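Local coordinates for protein farnesyl diphosphate phosphatase YisP (Bacillus subtilis subsp. subtilis, PDB 3WE9) that hydrolyses farnesyl diphosphate to farnesol and diphosphate and takes part in biofilm formation, though it belongs to the phytoene/squalene synthase family, at residues E103-Q108 and Y124-T128; A112-L118 and N175-V181; A243-I248 and F260-E266. One frame throughout, in Å; residues are numbered along the deposited sequence.

Interaction 1: residues E103-Q108 and Y124-T128; sequences EFIAAQ and YAYRT
Thr128 packs against Phe104, Ala107 and Gln108 where helix 98-107 passes helix 118-140, their short axes 8.8 Å apart at closest approach and their N-to-C directions 132° apart. Taken outward from CB, the threonine has three separate tasks. Its CB rests beside Phe104 CE2 at 3.9 Å. Its methyl, CG2, points in between the helices, 3.7 Å from Ala107 CB and also close to Gln108 NE2, whose side chain passes it at about a right angle. Its hydroxyl turns back on its own helix: with chi1 at 52°, OG1 donates to Tyr124 O at 2.8 Å, and it also bonds Gln160 NE2 of helix 145-165. A valine here, having no hydroxyl, would probably leave Tyr124 O and Gln160 NE2 without that partner. Phe104 turns a ring edge to the same residue, CD2 lying 3.4 Å from Thr128 O, while its side chain also packs on Cys51 and Ala54 of helix 38-54. Arg127 O, buried here without a polar partner, has Phe104 CA 3.6 Å away. Tyr124 meets the facing helix in a similar way, CE1 at its ring edge 3.4 Å from Ala107 O. Arg127 lays its CB 3.9 Å from Ala107 CB, and its guanidinium has one face over Tyr124 CA and an edge toward Ala107 CB. Glu103 carries the opposite charge nearby, but its carboxylate does not touch the guanidinium. With no hydrogen bond joining the two segments, the helices meet here through packing and the fit of ring edges to carbonyl oxygens.

Interaction 2: residues A112-L118 and N175-V181; sequences AKPYDDL and NRIPRQV
Asn175 O accepts from Tyr115 N at 2.8 Å and, in addition, takes a CA-H...O contact from Pro114 CA at 3.2 Å. The chain at 112-118 runs on beside 175-181 and offers two carbonyls to the start of helix 179-185. Arg179 N donates to Tyr115 O at 2.9 Å and Gln180 N to Asp116 O at 2.8 Å. Pro178 is the N-cap, so these two first-turn amides have no acceptor a turn earlier in their own helix; the loop carbonyls supply it and probably interact favourably with the helix dipole. Pro178 CA adds a longer CA-H...O contact to Tyr115 O. The Tyr115 ring lies alongside the Arg176 side chain, both pointing the same way, and Arg176 CA sits over one ring face, 4.2 Å from the centroid, in a CH-pi contact. Arg179 bends at chi2 (48°), which brings NH1 back to Ile177 O at 2.8 Å, in the guanidinium plane and on a carbonyl lone pair. NH1 also bonds Lys174 O, and NE forms a salt bridge with Glu189. Apolar contact closes the far end, with Leu118 CB 4.0 Å from Val181 CG2. Three helices surround the joint: Leu118, Pro178 and Val181 lean on helix 199-221, Ile177 and Arg179 reach Leu192 of helix 189-194, and Tyr115 packs on Leu121 of helix 118-140.

Interaction 3: residues A243-I248 and F260-E266; sequences AVLEKI and FALTETE
The charged interactions centre on Lys247 and Glu266. The lysine is extended throughout (chi1 -177°), which carries NZ across to Glu266 OE2, a salt bridge of 2.8 Å made on the oxygen's syn lone pair. The two side chains cross at about a right angle. OE2 has a second donor, Thr263 N at 2.9 Å, which comes from the anti side and 30° out of the carboxylate plane, so two bonds fix this oxygen. Apart from the carboxylate, Lys247 NZ also donates to a backbone carbonyl, Ala261 O, at 2.8 Å. A water accepts from Ala261 N and, weakly, from Lys247 NZ. The apolar contacts run in opposite senses along the two segments: Ile248 CG1 touches Phe260 CB at 3.7 Å, Val244 CG2 meets Leu262 CG at 3.8 Å, and Ala243 CB lies by Leu262 CD2. Phe260 is also tied through its backbone to Ser166, while Leu262 packs on Val267. Glu266 N donates to Thr263 OG1 at 3.0 Å; with the Thr263 N bond this makes a capping box, the classic start of a helix, here helix 264-271 held by Lys247 against helix 228-250 of the all-helical phytoene/squalene synthase fold.

Interactions 1 and 2 are neighbours, with centres 16 Å apart and segments that alternate along the chain. They meet at Tyr124, whose CG lies 3.2 Å from Tyr115 OH and whose ring packs against Arg176, so one tyrosine of helix 118-140 serves both. Interaction 3 lies apart: its centre is about 25 Å from that of interaction 1, across the chain's centre, and 26 Å from that of interaction 2, nearest atoms about 12 Å away in both cases. Helix 145-165 lies between, receiving Ala125 on Leu157 and Val244 on Val162. A triethylene glycol, probably from the crystallisation liquor, sits about 4 Å from the Phe104 side chain and may mark a pocket beside interaction 1.

Interaction 1: residues E103-Q108 and Y124-T128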
loop_
_atom_site.group_PDB
_atom_site.type_symbol
_atom_site.label_atom_id
_atom_site.label_comp_id
_atom_site.label_asym_id
_atom_site.label_seq_id
_atom_site.Cartn_x
_atom_site.Cartn_y
_atom_site.Cartn_z
ATOM N N GLU A 103 0.622 -11.679 -10.495
ATOM C CA GLU A 103 1.802 -11.470 -9.664
ATOM C C GLU A 103 1.426 -11.395 -8.191
ATOM O O GLU A 103 2.009 -12.085 -7.355
ATOM C CB GLU A 103 2.504 -10.176 -10.080
ATOM C CG GLU A 103 3.636 -10.360 -11.070
ATOM C CD GLU A 103 4.955 -10.664 -10.382
ATOM O OE1 GLU A 103 5.068 -11.731 -9.738
ATOM O OE2 GLU A 103 5.878 -9.824 -10.480
ATOM N N PHE A 104 0.443 -10.555 -7.884
ATOM C CA PHE A 104 -0.014 -10.368 -6.515
ATOM C C PHE A 104 -0.487 -11.683 -5.898
ATOM O O PHE A 104 -0.109 -12.020 -4.778
ATOM C CB PHE A 104 -1.138 -9.328 -6.485
ATOM C CG PHE A 104 -1.510 -8.872 -5.102
ATOM C CD1 PHE A 104 -2.388 -9.614 -4.320
ATOM C CD2 PHE A 104 -0.971 -7.700 -4.579
ATOM C CE1 PHE A 104 -2.727 -9.195 -3.033
ATOM C CE2 PHE A 104 -1.301 -7.271 -3.292
ATOM C CZ PHE A 104 -2.180 -8.019 -2.519
ATOM N N ILE A 105 -1.306 -12.427 -6.634
ATOM C CA ILE A 105 -1.818 -13.704 -6.145
ATOM C C ILE A 105 -0.684 -14.665 -5.798
ATOM O O ILE A 105 -0.669 -15.247 -4.713
ATOM C CB ILE A 105 -2.735 -14.386 -7.186
ATOM C CG1 ILE A 105 -4.039 -13.602 -7.329
ATOM C CG2 ILE A 105 -3.028 -15.823 -6.762
ATOM C CD1 ILE A 105 -4.839 -13.520 -6.045
ATOM N N ALA A 106 0.258 -14.830 -6.721
ATOM C CA ALA A 106 1.386 -15.723 -6.507
ATOM C C ALA A 106 2.170 -15.356 -5.250
ATOM O O ALA A 106 2.615 -16.229 -4.509
ATOM C CB ALA A 106 2.308 -15.697 -7.733
ATOM N N ALA A 107 2.325 -14.056 -5.013
ATOM C CA ALA A 107 3.072 -13.555 -3.860
ATOM C C ALA A 107 2.419 -13.831 -2.506
ATOM O O ALA A 107 3.055 -13.659 -1.460
ATOM C CB ALA A 107 3.325 -12.057 -4.019
ATOM N N GLN A 108 1.157 -14.246 -2.513
ATOM C CA GLN A 108 0.478 -14.554 -1.261
ATOM C C GLN A 108 0.874 -15.936 -0.750
ATOM O O GLN A 108 0.710 -16.222 0.431
ATOM C CB GLN A 108 -1.047 -14.447 -1.425
ATOM C CG GLN A 108 -1.520 -13.019 -1.687
ATOM C CD GLN A 108 -0.910 -12.035 -0.711
ATOM O OE1 GLN A 108 -0.912 -12.265 0.490
ATOM N NE2 GLN A 108 -0.387 -10.933 -1.226
ATOM N N TYR A 124 9.605 -8.567 -2.223
ATOM C CA TYR A 124 8.272 -8.888 -1.747
ATOM C C TYR A 124 7.329 -7.687 -1.825
ATOM O O TYR A 124 6.167 -7.825 -2.206
ATOM C CB TYR A 124 8.316 -9.387 -0.313
ATOM C CG TYR A 124 6.959 -9.819 0.154
ATOM C CD1 TYR A 124 6.278 -10.843 -0.504
ATOM C CD2 TYR A 124 6.332 -9.188 1.223
ATOM C CE1 TYR A 124 5.006 -11.228 -0.113
ATOM C CE2 TYR A 124 5.055 -9.568 1.623
ATOM C CZ TYR A 124 4.402 -10.588 0.952
ATOM O OH TYR A 124 3.148 -10.984 1.351
ATOM N N ALA A 125 7.824 -6.515 -1.440
ATOM C CA ALA A 125 7.011 -5.302 -1.488
ATOM C C ALA A 125 6.704 -4.997 -2.953
ATOM O O ALA A 125 5.645 -4.473 -3.288
ATOM C CB ALA A 125 7.769 -4.141 -0.856
ATOM N N TYR A 126 7.652 -5.335 -3.818
ATOM C CA TYR A 126 7.509 -5.111 -5.251
ATOM C C TYR A 126 6.397 -5.968 -5.845
ATOM O O TYR A 126 5.551 -5.468 -6.592
ATOM C CB TYR A 126 8.838 -5.412 -5.956
ATOM C CG TYR A 126 8.758 -5.426 -7.470
ATOM C CD1 TYR A 126 8.316 -4.308 -8.177
ATOM C CD2 TYR A 126 9.122 -6.560 -8.194
ATOM C CE1 TYR A 126 8.235 -4.318 -9.571
ATOM C CE2 TYR A 126 9.047 -6.584 -9.589
ATOM C CZ TYR A 126 8.604 -5.460 -10.269
ATOM O OH TYR A 126 8.538 -5.471 -11.642
ATOM N N ARG A 127 6.383 -7.248 -5.487
ATOM C CA ARG A 127 5.393 -8.185 -6.010
ATOM C C ARG A 127 3.985 -7.975 -5.472
ATOM O O ARG A 127 3.021 -8.476 -6.048
ATOM C CB ARG A 127 5.822 -9.628 -5.719
ATOM C CG ARG A 127 7.212 -9.988 -6.211
ATOM C CD ARG A 127 7.523 -11.455 -5.902
ATOM N NE ARG A 127 7.349 -11.765 -4.482
ATOM C CZ ARG A 127 8.345 -12.022 -3.636
ATOM N NH1 ARG A 127 9.600 -12.010 -4.057
ATOM N NH2 ARG A 127 8.088 -12.297 -2.366
ATOM N N THR A 128 3.862 -7.251 -4.361
ATOM C CA THR A 128 2.550 -7.001 -3.780
ATOM C C THR A 128 2.151 -5.530 -3.946
ATOM O O THR A 128 1.306 -5.205 -4.787
ATOM C CB THR A 128 2.511 -7.425 -2.284
ATOM O OG1 THR A 128 3.610 -6.831 -1.575
ATOM C CG2 THR A 128 2.603 -8.950 -2.164
#

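Interaction 2: residues A112-L118 and N175-V181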
loop_
_atom_site.group_PDB
_atom_site.type_symbol
_atom_site.label_atom_id
_atom_site.label_comp_id
_atom_site.label_asym_id
_atom_site.label_seq_id
_atom_site.Cartn_x
_atom_site.Cartn_y
_atom_site.Cartn_z
ATOM N N ALA A 112 7.545 -19.430 5.735
ATOM C CA ALA A 112 7.563 -19.251 7.182
ATOM C C ALA A 112 8.980 -18.944 7.655
ATOM O O ALA A 112 9.223 -18.829 8.855
ATOM C CB ALA A 112 7.029 -20.500 7.894
ATOM N N LYS A 113 9.907 -18.811 6.709
ATOM C CA LYS A 113 11.287 -18.516 7.039
ATOM C C LYS A 113 11.573 -17.033 6.967
ATOM O O LYS A 113 11.053 -16.326 6.108
ATOM C CB LYS A 113 12.239 -19.281 6.111
ATOM C CG LYS A 113 12.023 -20.774 6.129
ATOM C CD LYS A 113 13.187 -21.519 5.518
ATOM C CE LYS A 113 13.146 -22.982 5.919
ATOM N NZ LYS A 113 14.451 -23.646 5.676
ATOM N N PRO A 114 12.422 -16.545 7.879
ATOM C CA PRO A 114 12.801 -15.133 7.940
ATOM C C PRO A 114 13.504 -14.688 6.659
ATOM O O PRO A 114 14.158 -15.487 5.990
ATOM C CB PRO A 114 13.727 -15.071 9.161
ATOM C CG PRO A 114 13.284 -16.263 10.005
ATOM C CD PRO A 114 13.051 -17.314 8.969
ATOM N N TYR A 115 13.340 -13.417 6.310
ATOM C CA TYR A 115 13.985 -12.877 5.127
ATOM C C TYR A 115 15.446 -12.674 5.479
ATOM O O TYR A 115 15.768 -12.317 6.612
ATOM C CB TYR A 115 13.355 -11.541 4.728
ATOM C CG TYR A 115 12.011 -11.653 4.037
ATOM C CD1 TYR A 115 11.383 -12.892 3.857
ATOM C CD2 TYR A 115 11.360 -10.514 3.572
ATOM C CE1 TYR A 115 10.134 -12.978 3.229
ATOM C CE2 TYR A 115 10.122 -10.592 2.952
ATOM C CZ TYR A 115 9.513 -11.820 2.785
ATOM O OH TYR A 115 8.268 -11.876 2.202
ATOM N N ASP A 116 16.333 -12.896 4.515
ATOM C CA ASP A 116 17.759 -12.758 4.774
ATOM C C ASP A 116 18.318 -11.417 4.321
ATOM O O ASP A 116 18.875 -10.668 5.117
ATOM C CB ASP A 116 18.524 -13.893 4.085
ATOM C CG ASP A 116 19.978 -13.950 4.504
ATOM O OD1 ASP A 116 20.238 -14.123 5.714
ATOM O OD2 ASP A 116 20.862 -13.817 3.629
ATOM N N ASP A 117 18.165 -11.138 3.032
ATOM C CA ASP A 117 18.638 -9.906 2.404
ATOM C C ASP A 117 17.564 -8.829 2.411
ATOM O O ASP A 117 16.374 -9.127 2.466
ATOM C CB ASP A 117 18.984 -10.155 0.928
ATOM C CG ASP A 117 20.312 -10.824 0.733
ATOM O OD1 ASP A 117 20.666 -11.071 -0.439
ATOM O OD2 ASP A 117 21.005 -11.099 1.734
ATOM N N LEU A 118 17.993 -7.578 2.321
ATOM C CA LEU A 118 17.050 -6.479 2.243
ATOM C C LEU A 118 16.338 -6.673 0.895
ATOM O O LEU A 118 15.138 -6.444 0.776
ATOM C CB LEU A 118 17.799 -5.141 2.286
ATOM C CG LEU A 118 17.005 -3.851 2.073
ATOM C CD1 LEU A 118 15.756 -3.850 2.942
ATOM C CD2 LEU A 118 17.895 -2.653 2.386
ATOM N N ASN A 175 9.083 -11.952 10.717
ATOM C CA ASN A 175 9.839 -12.726 9.731
ATOM C C ASN A 175 10.298 -11.911 8.528
ATOM O O ASN A 175 11.255 -12.286 7.847
ATOM C CB ASN A 175 9.003 -13.904 9.224
ATOM C CG ASN A 175 9.096 -15.119 10.122
ATOM O OD1 ASN A 175 8.367 -16.092 9.941
ATOM N ND2 ASN A 175 10.000 -15.073 11.090
ATOM N N ARG A 176 9.619 -10.801 8.257
ATOM C CA ARG A 176 9.994 -9.980 7.113
ATOM C C ARG A 176 11.183 -9.057 7.370
ATOM O O ARG A 176 11.715 -8.461 6.434
ATOM C CB ARG A 176 8.777 -9.193 6.605
ATOM C CG ARG A 176 7.635 -10.111 6.140
ATOM C CD ARG A 176 6.527 -9.348 5.415
ATOM N NE ARG A 176 5.327 -10.165 5.197
ATOM C CZ ARG A 176 5.264 -11.240 4.410
ATOM N NH1 ARG A 176 6.330 -11.654 3.744
ATOM N NH2 ARG A 176 4.127 -11.911 4.295
ATOM N N ILE A 177 11.605 -8.938 8.630
ATOM C CA ILE A 177 12.766 -8.108 8.958
ATOM C C ILE A 177 14.014 -8.842 8.439
ATOM O O ILE A 177 14.288 -9.976 8.840
ATOM C CB ILE A 177 12.913 -7.903 10.478
ATOM C CG1 ILE A 177 11.647 -7.241 11.032
ATOM C CG2 ILE A 177 14.145 -7.049 10.772
ATOM C CD1 ILE A 177 11.552 -7.279 12.537
ATOM N N PRO A 178 14.779 -8.202 7.540
ATOM C CA PRO A 178 15.989 -8.791 6.958
ATOM C C PRO A 178 17.073 -9.105 7.984
ATOM O O PRO A 178 17.600 -8.211 8.645
ATOM C CB PRO A 178 16.435 -7.736 5.950
ATOM C CG PRO A 178 15.167 -7.041 5.590
ATOM C CD PRO A 178 14.502 -6.892 6.928
ATOM N N ARG A 179 17.408 -10.386 8.104
ATOM C CA ARG A 179 18.426 -10.812 9.055
ATOM C C ARG A 179 19.793 -10.188 8.787
ATOM O O ARG A 179 20.575 -9.976 9.718
ATOM C CB ARG A 179 18.519 -12.344 9.073
ATOM C CG ARG A 179 17.637 -13.006 10.141
ATOM C CD ARG A 179 16.197 -12.476 10.140
ATOM N NE ARG A 179 15.401 -13.105 11.191
ATOM C CZ ARG A 179 14.117 -12.850 11.424
ATOM N NH1 ARG A 179 13.450 -11.965 10.680
ATOM N NH2 ARG A 179 13.491 -13.494 12.403
ATOM N N GLN A 180 20.091 -9.894 7.525
ATOM C CA GLN A 180 21.374 -9.273 7.198
ATOM C C GLN A 180 21.395 -7.825 7.678
ATOM O O GLN A 180 22.447 -7.301 8.038
ATOM C CB GLN A 180 21.645 -9.321 5.691
ATOM C CG GLN A 180 22.065 -10.689 5.178
ATOM C CD GLN A 180 23.251 -11.242 5.938
ATOM O OE1 GLN A 180 24.332 -10.645 5.948
ATOM N NE2 GLN A 180 23.057 -12.382 6.590
ATOM N N VAL A 181 20.236 -7.178 7.676
ATOM C CA VAL A 181 20.160 -5.800 8.150
ATOM C C VAL A 181 20.273 -5.834 9.681
ATOM O O VAL A 181 20.976 -5.022 10.278
ATOM C CB VAL A 181 18.829 -5.122 7.727
ATOM C CG1 VAL A 181 18.728 -3.733 8.351
ATOM C CG2 VAL A 181 18.769 -5.001 6.202
#

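Interaction 3: residues A243-I248 and F260-E266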
loop_
_atom_site.group_PDB
_atom_site.type_symbol
_atom_site.label_atom_id
_atom_site.label_comp_id
_atom_site.label_asym_id
_atom_site.label_seq_id
_atom_site.Cartn_x
_atom_site.Cartn_y
_atom_site.Cartn_z
ATOM N N ALA A 243 3.591 10.654 6.845
ATOM C CA ALA A 243 3.100 10.983 8.178
ATOM C C ALA A 243 3.074 9.747 9.077
ATOM O O ALA A 243 3.317 9.841 10.281
ATOM C CB ALA A 243 1.706 11.596 8.087
ATOM N N VAL A 244 2.765 8.590 8.497
ATOM C CA VAL A 244 2.740 7.356 9.267
ATOM C C VAL A 244 4.133 7.075 9.840
ATOM O O VAL A 244 4.279 6.754 11.021
ATOM C CB VAL A 244 2.291 6.155 8.391
ATOM C CG1 VAL A 244 2.502 4.839 9.152
ATOM C CG2 VAL A 244 0.822 6.299 8.025
ATOM N N LEU A 245 5.153 7.202 8.997
ATOM C CA LEU A 245 6.530 6.975 9.426
ATOM C C LEU A 245 6.922 7.968 10.518
ATOM O O LEU A 245 7.611 7.616 11.481
ATOM C CB LEU A 245 7.486 7.106 8.236
ATOM C CG LEU A 245 7.338 6.014 7.169
ATOM C CD1 LEU A 245 8.176 6.351 5.953
ATOM C CD2 LEU A 245 7.747 4.668 7.761
ATOM N N GLU A 246 6.484 9.215 10.373
ATOM C CA GLU A 246 6.804 10.225 11.378
ATOM C C GLU A 246 6.116 9.913 12.711
ATOM O O GLU A 246 6.711 10.091 13.778
ATOM C CB GLU A 246 6.400 11.615 10.874
ATOM C CG GLU A 246 7.168 12.059 9.635
ATOM C CD GLU A 246 8.651 12.322 9.903
ATOM O OE1 GLU A 246 9.363 11.406 10.377
ATOM O OE2 GLU A 246 9.108 13.457 9.634
ATOM N N LYS A 247 4.879 9.426 12.654
ATOM C CA LYS A 247 4.141 9.090 13.871
ATOM C C LYS A 247 4.836 7.956 14.613
ATOM O O LYS A 247 4.966 7.977 15.841
ATOM C CB LYS A 247 2.701 8.676 13.541
ATOM C CG LYS A 247 1.853 8.390 14.786
ATOM C CD LYS A 247 0.395 8.090 14.458
ATOM C CE LYS A 247 -0.414 7.876 15.741
ATOM N NZ LYS A 247 -1.858 7.629 15.480
ATOM N N ILE A 248 5.274 6.954 13.859
ATOM C CA ILE A 248 5.963 5.813 14.446
ATOM C C ILE A 248 7.210 6.308 15.181
ATOM O O ILE A 248 7.493 5.880 16.301
ATOM C CB ILE A 248 6.355 4.788 13.347
ATOM C CG1 ILE A 248 5.078 4.217 12.710
ATOM C CG2 ILE A 248 7.212 3.672 13.948
ATOM C CD1 ILE A 248 5.313 3.300 11.512
ATOM N N PHE A 260 0.584 0.902 14.235
ATOM C CA PHE A 260 0.419 2.329 13.997
ATOM C C PHE A 260 -0.412 2.691 12.785
ATOM O O PHE A 260 -0.237 2.132 11.712
ATOM C CB PHE A 260 1.784 3.004 13.888
ATOM C CG PHE A 260 2.469 3.164 15.202
ATOM C CD1 PHE A 260 2.819 2.050 15.957
ATOM C CD2 PHE A 260 2.719 4.429 15.714
ATOM C CE1 PHE A 260 3.409 2.190 17.205
ATOM C CE2 PHE A 260 3.306 4.576 16.957
ATOM C CZ PHE A 260 3.651 3.452 17.709
ATOM N N ALA A 261 -1.319 3.643 12.978
ATOM C CA ALA A 261 -2.186 4.126 11.914
ATOM C C ALA A 261 -2.616 5.545 12.265
ATOM O O ALA A 261 -2.679 5.907 13.442
ATOM C CB ALA A 261 -3.408 3.222 11.775
ATOM N N LEU A 262 -2.899 6.352 11.249
ATOM C CA LEU A 262 -3.329 7.725 11.480
ATOM C C LEU A 262 -4.791 7.726 11.917
ATOM O O LEU A 262 -5.600 6.957 11.392
ATOM C CB LEU A 262 -3.181 8.555 10.203
ATOM C CG LEU A 262 -1.799 8.647 9.545
ATOM C CD1 LEU A 262 -1.938 9.351 8.195
ATOM C CD2 LEU A 262 -0.820 9.394 10.453
ATOM N N THR A 263 -5.128 8.576 12.884
ATOM C CA THR A 263 -6.511 8.666 13.351
ATOM C C THR A 263 -7.271 9.543 12.362
ATOM O O THR A 263 -6.658 10.207 11.529
ATOM C CB THR A 263 -6.592 9.321 14.743
ATOM O OG1 THR A 263 -6.109 10.669 14.659
ATOM C CG2 THR A 263 -5.754 8.545 15.748
ATOM N N GLU A 264 -8.599 9.549 12.450
ATOM C CA GLU A 264 -9.404 10.374 11.552
ATOM C C GLU A 264 -8.935 11.820 11.677
ATOM O O GLU A 264 -8.756 12.521 10.680
ATOM C CB GLU A 264 -10.892 10.295 11.913
ATOM C CG GLU A 264 -11.494 8.893 11.881
ATOM C CD GLU A 264 -13.012 8.907 11.990
ATOM O OE1 GLU A 264 -13.542 9.551 12.922
ATOM O OE2 GLU A 264 -13.678 8.270 11.144
ATOM N N THR A 265 -8.729 12.254 12.917
ATOM C CA THR A 265 -8.279 13.612 13.192
ATOM C C THR A 265 -6.944 13.874 12.517
ATOM O O THR A 265 -6.756 14.912 11.882
ATOM C CB THR A 265 -8.125 13.856 14.716
ATOM O OG1 THR A 265 -9.387 13.648 15.364
ATOM C CG2 THR A 265 -7.663 15.283 14.989
ATOM N N GLU A 266 -6.017 12.930 12.647
ATOM C CA GLU A 266 -4.703 13.085 12.039
ATOM C C GLU A 266 -4.759 13.176 10.518
ATOM O O GLU A 266 -4.103 14.031 9.920
ATOM C CB GLU A 266 -3.787 11.938 12.476
ATOM C CG GLU A 266 -3.248 12.120 13.888
ATOM C CD GLU A 266 -2.528 10.898 14.422
ATOM O OE1 GLU A 266 -1.765 11.047 15.400
ATOM O OE2 GLU A 266 -2.724 9.790 13.880
HETATM O O HOH W 1 -1.667 4.299 16.128
#